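Local atomic coordinates of FERM, RhoGEF and pleckstrin domain protein 2 (Danio rerio, PDB entry 6D21), a protein that probably acts as a guanine nucleotide exchange factor that activates RAC1 in semaphorin signalling and actin remodelling, here represented by its FERM domain. Residues N118-L123 with K148-Q153; L138-F143 with E162-H167. All coordinates share one frame; numbering follows the deposited sequence.

Contact 1: N118-L123 with K148-Q153; sequences NTAALL and KLLPCQ
Ala120 and Leu150 meet chiefly through methyl groups. Ala120 CB lies 4.0 Å from Leu150 CD1 and equally far from Leu150 CD2, so the alanine's methyl faces the fork of the leucine. One branch, CD2, also comes within 4.1 Å of the carbonyl oxygen of Ala120, while CD1 reaches 4.4 Å from Ala121 N, placing the fork against the helix backbone as well. Leu150 CG is anti to its own carbonyl carbon (chi1 -55°), a setting that, with an extended chi2, turns both methyls to the helix. Behind this first shell, the loop is shaped by Gln153, whose OE1 accepts two backbone N-H groups in its carbonyl plane: Leu149 N at 2.7 Å, almost straight, and Leu150 N at 3.2 Å. This double acceptance ties down the peptides that present Leu150. The amide's other end, Gln153 NE2, donates to Asn147 O and Gln157 OE1, which fixes the flip of the group. Farther out, Leu150 also rests on Leu108 of helix 94-110 and on Ile160 of helix 157-164, so the loop's leucine sits among helices 94-110, 117-132 and 157-164 of the FERM central lobe. The chemistry is divided: dispersion between apolar groups joins loop and helix, whereas the polar bonds of Gln153 brace the loop and tie it to the start of helix 157-164.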
# COMPACT_ATOMS: atom_id res chain seq x y z
N ASN A 118 -11.66 -16.99 -5.81
CA ASN A 118 -12.65 -16.42 -6.74
C ASN A 118 -12.57 -14.89 -6.84
O ASN A 118 -12.73 -14.31 -7.92
CB ASN A 118 -14.05 -16.87 -6.32
CG ASN A 118 -14.35 -18.29 -6.74
OD1 ASN A 118 -13.48 -18.98 -7.26
ND2 ASN A 118 -15.58 -18.73 -6.53
N THR A 119 -12.31 -14.24 -5.72
CA THR A 119 -12.14 -12.79 -5.73
C THR A 119 -10.84 -12.39 -6.43
O THR A 119 -10.81 -11.40 -7.18
CB THR A 119 -12.14 -12.22 -4.30
OG1 THR A 119 -13.41 -12.48 -3.70
CG2 THR A 119 -11.89 -10.69 -4.33
N ALA A 120 -9.78 -13.15 -6.19
CA ALA A 120 -8.52 -12.92 -6.90
C ALA A 120 -8.73 -13.02 -8.40
O ALA A 120 -8.27 -12.17 -9.16
CB ALA A 120 -7.44 -13.92 -6.46
N ALA A 121 -9.42 -14.07 -8.81
CA ALA A 121 -9.68 -14.31 -10.23
C ALA A 121 -10.49 -13.17 -10.85
O ALA A 121 -10.24 -12.75 -11.98
CB ALA A 121 -10.39 -15.64 -10.41
N LEU A 122 -11.45 -12.65 -10.09
CA LEU A 122 -12.30 -11.57 -10.56
C LEU A 122 -11.51 -10.26 -10.71
O LEU A 122 -11.62 -9.59 -11.74
CB LEU A 122 -13.47 -11.38 -9.60
CG LEU A 122 -14.35 -10.17 -9.93
CD1 LEU A 122 -15.03 -10.37 -11.27
CD2 LEU A 122 -15.35 -9.94 -8.80
N LEU A 123 -10.70 -9.93 -9.71
CA LEU A 123 -9.79 -8.79 -9.83
C LEU A 123 -8.86 -8.97 -11.04
O LEU A 123 -8.68 -8.05 -11.85
CB LEU A 123 -8.96 -8.62 -8.55
CG LEU A 123 -9.70 -8.08 -7.32
CD1 LEU A 123 -8.90 -8.28 -6.05
CD2 LEU A 123 -10.03 -6.58 -7.52
N LYS A 148 2.30 -12.34 -14.86
CA LYS A 148 1.83 -12.95 -13.64
C LYS A 148 1.04 -11.94 -12.81
O LYS A 148 1.53 -10.86 -12.50
CB LYS A 148 3.00 -13.53 -12.85
CG LYS A 148 2.56 -14.30 -11.62
CD LYS A 148 3.68 -15.15 -11.05
CE LYS A 148 3.14 -16.50 -10.59
NZ LYS A 148 3.58 -16.81 -9.20
N LEU A 149 -0.20 -12.29 -12.49
CA LEU A 149 -1.09 -11.41 -11.73
C LEU A 149 -1.33 -11.96 -10.33
O LEU A 149 -1.58 -11.21 -9.39
CB LEU A 149 -2.41 -11.25 -12.46
CG LEU A 149 -2.27 -10.80 -13.90
CD1 LEU A 149 -3.53 -11.09 -14.70
CD2 LEU A 149 -1.95 -9.33 -13.93
N LEU A 150 -1.26 -13.28 -10.21
CA LEU A 150 -1.54 -13.97 -8.95
C LEU A 150 -0.32 -14.78 -8.52
O LEU A 150 0.38 -15.31 -9.36
CB LEU A 150 -2.77 -14.90 -9.10
CG LEU A 150 -4.05 -14.23 -9.60
CD1 LEU A 150 -5.25 -15.18 -9.53
CD2 LEU A 150 -4.31 -12.98 -8.78
N PRO A 151 -0.09 -14.90 -7.21
CA PRO A 151 1.07 -15.66 -6.71
C PRO A 151 1.05 -17.12 -7.20
O PRO A 151 2.08 -17.62 -7.64
CB PRO A 151 0.92 -15.57 -5.19
CG PRO A 151 0.09 -14.32 -4.95
CD PRO A 151 -0.84 -14.23 -6.12
N CYS A 152 -0.11 -17.78 -7.15
CA CYS A 152 -0.27 -19.14 -7.66
C CYS A 152 -1.31 -19.13 -8.77
O CYS A 152 -2.45 -19.55 -8.57
CB CYS A 152 -0.71 -20.11 -6.57
SG CYS A 152 0.51 -20.45 -5.27
N GLN A 153 -0.91 -18.66 -9.94
CA GLN A 153 -1.87 -18.33 -10.99
C GLN A 153 -2.30 -19.51 -11.88
O GLN A 153 -3.41 -19.51 -12.42
CB GLN A 153 -1.25 -17.23 -11.84
CG GLN A 153 -1.87 -16.97 -13.17
CD GLN A 153 -1.31 -15.70 -13.76
OE1 GLN A 153 -1.14 -14.71 -13.05
NE2 GLN A 153 -0.97 -15.73 -15.04

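Contact 2: L138-F143 with E162-H167; sequences LADREF and ELHRRH
Asp140 and His164 form a histidine-carboxylate hydrogen bond between helix 137-146 and helix 157-164 of the helical FERM central lobe. From Asp140 CB, which points toward the other segment, chi1 of -82° sets CG anti to the carbonyl carbon. CG then lies in the plane of the imidazole, at its edge, 3.3 Å from His164 ND1. The carboxylate and ring are turned only 14° apart, so the acid meets the histidine edge-on and nearly flat. Its OD2 accepts the N-H of His164 ND1 at 159°; the modelled separation of 2.4 Å is very short, and its exact value is doubtful. OD1 sits 3.5 Å from His164 CE1 and takes a weak hydrogen bond from Asp136 N. Ile132, Tyr135 and Met161 touch the aspartate side chain. On the histidine side, CG anti to the backbone N brings the ring up to the acid. Both ring nitrogens have partners in this buried place, which fixes the rotation of the imidazole; with a carboxylate at ND1 and a carbonyl oxygen at NE2, the ring is probably inclined to carry both protons. That second bond, from His164 NE2 to Gly133 O, leaves the ring at the edge far from the carboxylate.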
# COMPACT_ATOMS: atom_id res chain seq x y z
N LEU A 138 -7.05 -16.98 -27.67
CA LEU A 138 -5.61 -17.06 -27.92
C LEU A 138 -4.80 -15.95 -27.24
O LEU A 138 -3.72 -16.20 -26.71
CB LEU A 138 -5.33 -17.04 -29.43
CG LEU A 138 -5.90 -18.20 -30.26
CD1 LEU A 138 -5.71 -17.97 -31.76
CD2 LEU A 138 -5.27 -19.52 -29.84
N ALA A 139 -5.33 -14.72 -27.26
CA ALA A 139 -4.63 -13.57 -26.68
C ALA A 139 -4.62 -13.60 -25.15
O ALA A 139 -3.69 -13.10 -24.52
CB ALA A 139 -5.24 -12.28 -27.17
N ASP A 140 -5.68 -14.15 -24.56
CA ASP A 140 -5.74 -14.26 -23.10
C ASP A 140 -4.75 -15.29 -22.58
O ASP A 140 -4.06 -15.05 -21.60
CB ASP A 140 -7.16 -14.61 -22.65
CG ASP A 140 -8.07 -13.39 -22.58
OD1 ASP A 140 -8.00 -12.53 -23.48
OD2 ASP A 140 -8.84 -13.28 -21.60
N ARG A 141 -4.66 -16.44 -23.26
CA ARG A 141 -3.71 -17.46 -22.85
C ARG A 141 -2.26 -16.98 -23.03
O ARG A 141 -1.40 -17.25 -22.18
CB ARG A 141 -3.96 -18.75 -23.62
CG ARG A 141 -5.32 -19.36 -23.31
CD ARG A 141 -5.68 -20.55 -24.18
NE ARG A 141 -7.02 -21.00 -23.85
CZ ARG A 141 -7.30 -21.86 -22.87
NH1 ARG A 141 -6.33 -22.37 -22.13
NH2 ARG A 141 -8.56 -22.20 -22.63
N GLU A 142 -2.01 -16.25 -24.11
CA GLU A 142 -0.68 -15.69 -24.36
C GLU A 142 -0.31 -14.67 -23.28
O GLU A 142 0.81 -14.66 -22.76
CB GLU A 142 -0.60 -15.07 -25.74
N PHE A 143 -1.26 -13.80 -22.96
CA PHE A 143 -1.04 -12.80 -21.92
C PHE A 143 -0.74 -13.43 -20.56
O PHE A 143 0.19 -13.01 -19.86
CB PHE A 143 -2.26 -11.88 -21.81
CG PHE A 143 -2.10 -10.78 -20.78
CD1 PHE A 143 -1.39 -9.63 -21.09
CD2 PHE A 143 -2.67 -10.90 -19.52
CE1 PHE A 143 -1.25 -8.62 -20.15
CE2 PHE A 143 -2.53 -9.89 -18.58
CZ PHE A 143 -1.82 -8.74 -18.89
N GLU A 162 -12.62 -17.17 -18.03
CA GLU A 162 -14.06 -17.32 -17.96
C GLU A 162 -14.71 -16.00 -17.52
O GLU A 162 -15.63 -15.51 -18.18
CB GLU A 162 -14.43 -18.46 -16.99
CG GLU A 162 -15.91 -18.77 -16.90
CD GLU A 162 -16.20 -19.94 -15.96
OE1 GLU A 162 -15.25 -20.46 -15.32
OE2 GLU A 162 -17.38 -20.34 -15.87
N LEU A 163 -14.22 -15.43 -16.43
CA LEU A 163 -14.76 -14.17 -15.93
C LEU A 163 -14.49 -13.00 -16.90
O LEU A 163 -15.30 -12.08 -17.01
CB LEU A 163 -14.18 -13.86 -14.56
CG LEU A 163 -14.62 -14.80 -13.44
CD1 LEU A 163 -13.90 -14.46 -12.14
CD2 LEU A 163 -16.13 -14.70 -13.25
N HIS A 164 -13.35 -13.04 -17.58
CA HIS A 164 -13.00 -11.99 -18.54
C HIS A 164 -13.99 -11.93 -19.72
O HIS A 164 -14.13 -10.90 -20.37
CB HIS A 164 -11.57 -12.21 -19.04
CG HIS A 164 -11.09 -11.16 -19.99
ND1 HIS A 164 -10.07 -11.39 -20.89
CD2 HIS A 164 -11.48 -9.88 -20.19
CE1 HIS A 164 -9.85 -10.29 -21.60
NE2 HIS A 164 -10.70 -9.36 -21.19
N ARG A 165 -14.69 -13.03 -19.98
CA ARG A 165 -15.71 -13.06 -21.04
C ARG A 165 -16.88 -12.12 -20.74
O ARG A 165 -17.60 -11.71 -21.65
CB ARG A 165 -16.25 -14.49 -21.26
CG ARG A 165 -15.23 -15.46 -21.85
CD ARG A 165 -15.83 -16.83 -22.12
NE ARG A 165 -15.76 -17.20 -23.54
CZ ARG A 165 -16.81 -17.35 -24.34
NH1 ARG A 165 -18.04 -17.16 -23.87
NH2 ARG A 165 -16.63 -17.68 -25.61
N ARG A 166 -17.07 -11.78 -19.47
CA ARG A 166 -18.16 -10.91 -19.06
C ARG A 166 -17.90 -9.43 -19.33
O ARG A 166 -18.83 -8.64 -19.39
CB ARG A 166 -18.45 -11.07 -17.57
CG ARG A 166 -18.70 -12.48 -17.09
CD ARG A 166 -18.89 -12.46 -15.58
NE ARG A 166 -19.27 -13.76 -15.03
CZ ARG A 166 -19.47 -13.97 -13.73
NH1 ARG A 166 -19.32 -12.98 -12.86
NH2 ARG A 166 -19.81 -15.18 -13.30
N HIS A 167 -16.63 -9.05 -19.48
CA HIS A 167 -16.28 -7.63 -19.44
C HIS A 167 -16.16 -7.02 -20.83
O HIS A 167 -15.43 -6.04 -21.02
CB HIS A 167 -14.96 -7.43 -18.69
CG HIS A 167 -14.87 -8.15 -17.37
ND1 HIS A 167 -15.97 -8.38 -16.57
CD2 HIS A 167 -13.81 -8.68 -16.72
CE1 HIS A 167 -15.59 -9.02 -15.48
NE2 HIS A 167 -14.29 -9.22 -15.55

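Contacts 1 and 2 lie about 13 Å apart, centre to centre, on the same side of the chain's centre, and both belong to the helical central lobe of the FERM domain. Their segments alternate along the chain: 118-123, 138-143, 148-153, then 162-167. Contact 1 sets helix 117-132 against the loop between helices 137-146 and 157-164, and contact 2 joins those two helices to each other. Leu163 CD1 packs 3.7 Å from Leu122 CA on the backbone of helix 117-132, and the side chains of Leu149 and Phe143 meet, CD1 to CE2 at 4.2 Å. One apolar and one polar contact thus tie neighbouring elements of a single helical bundle together.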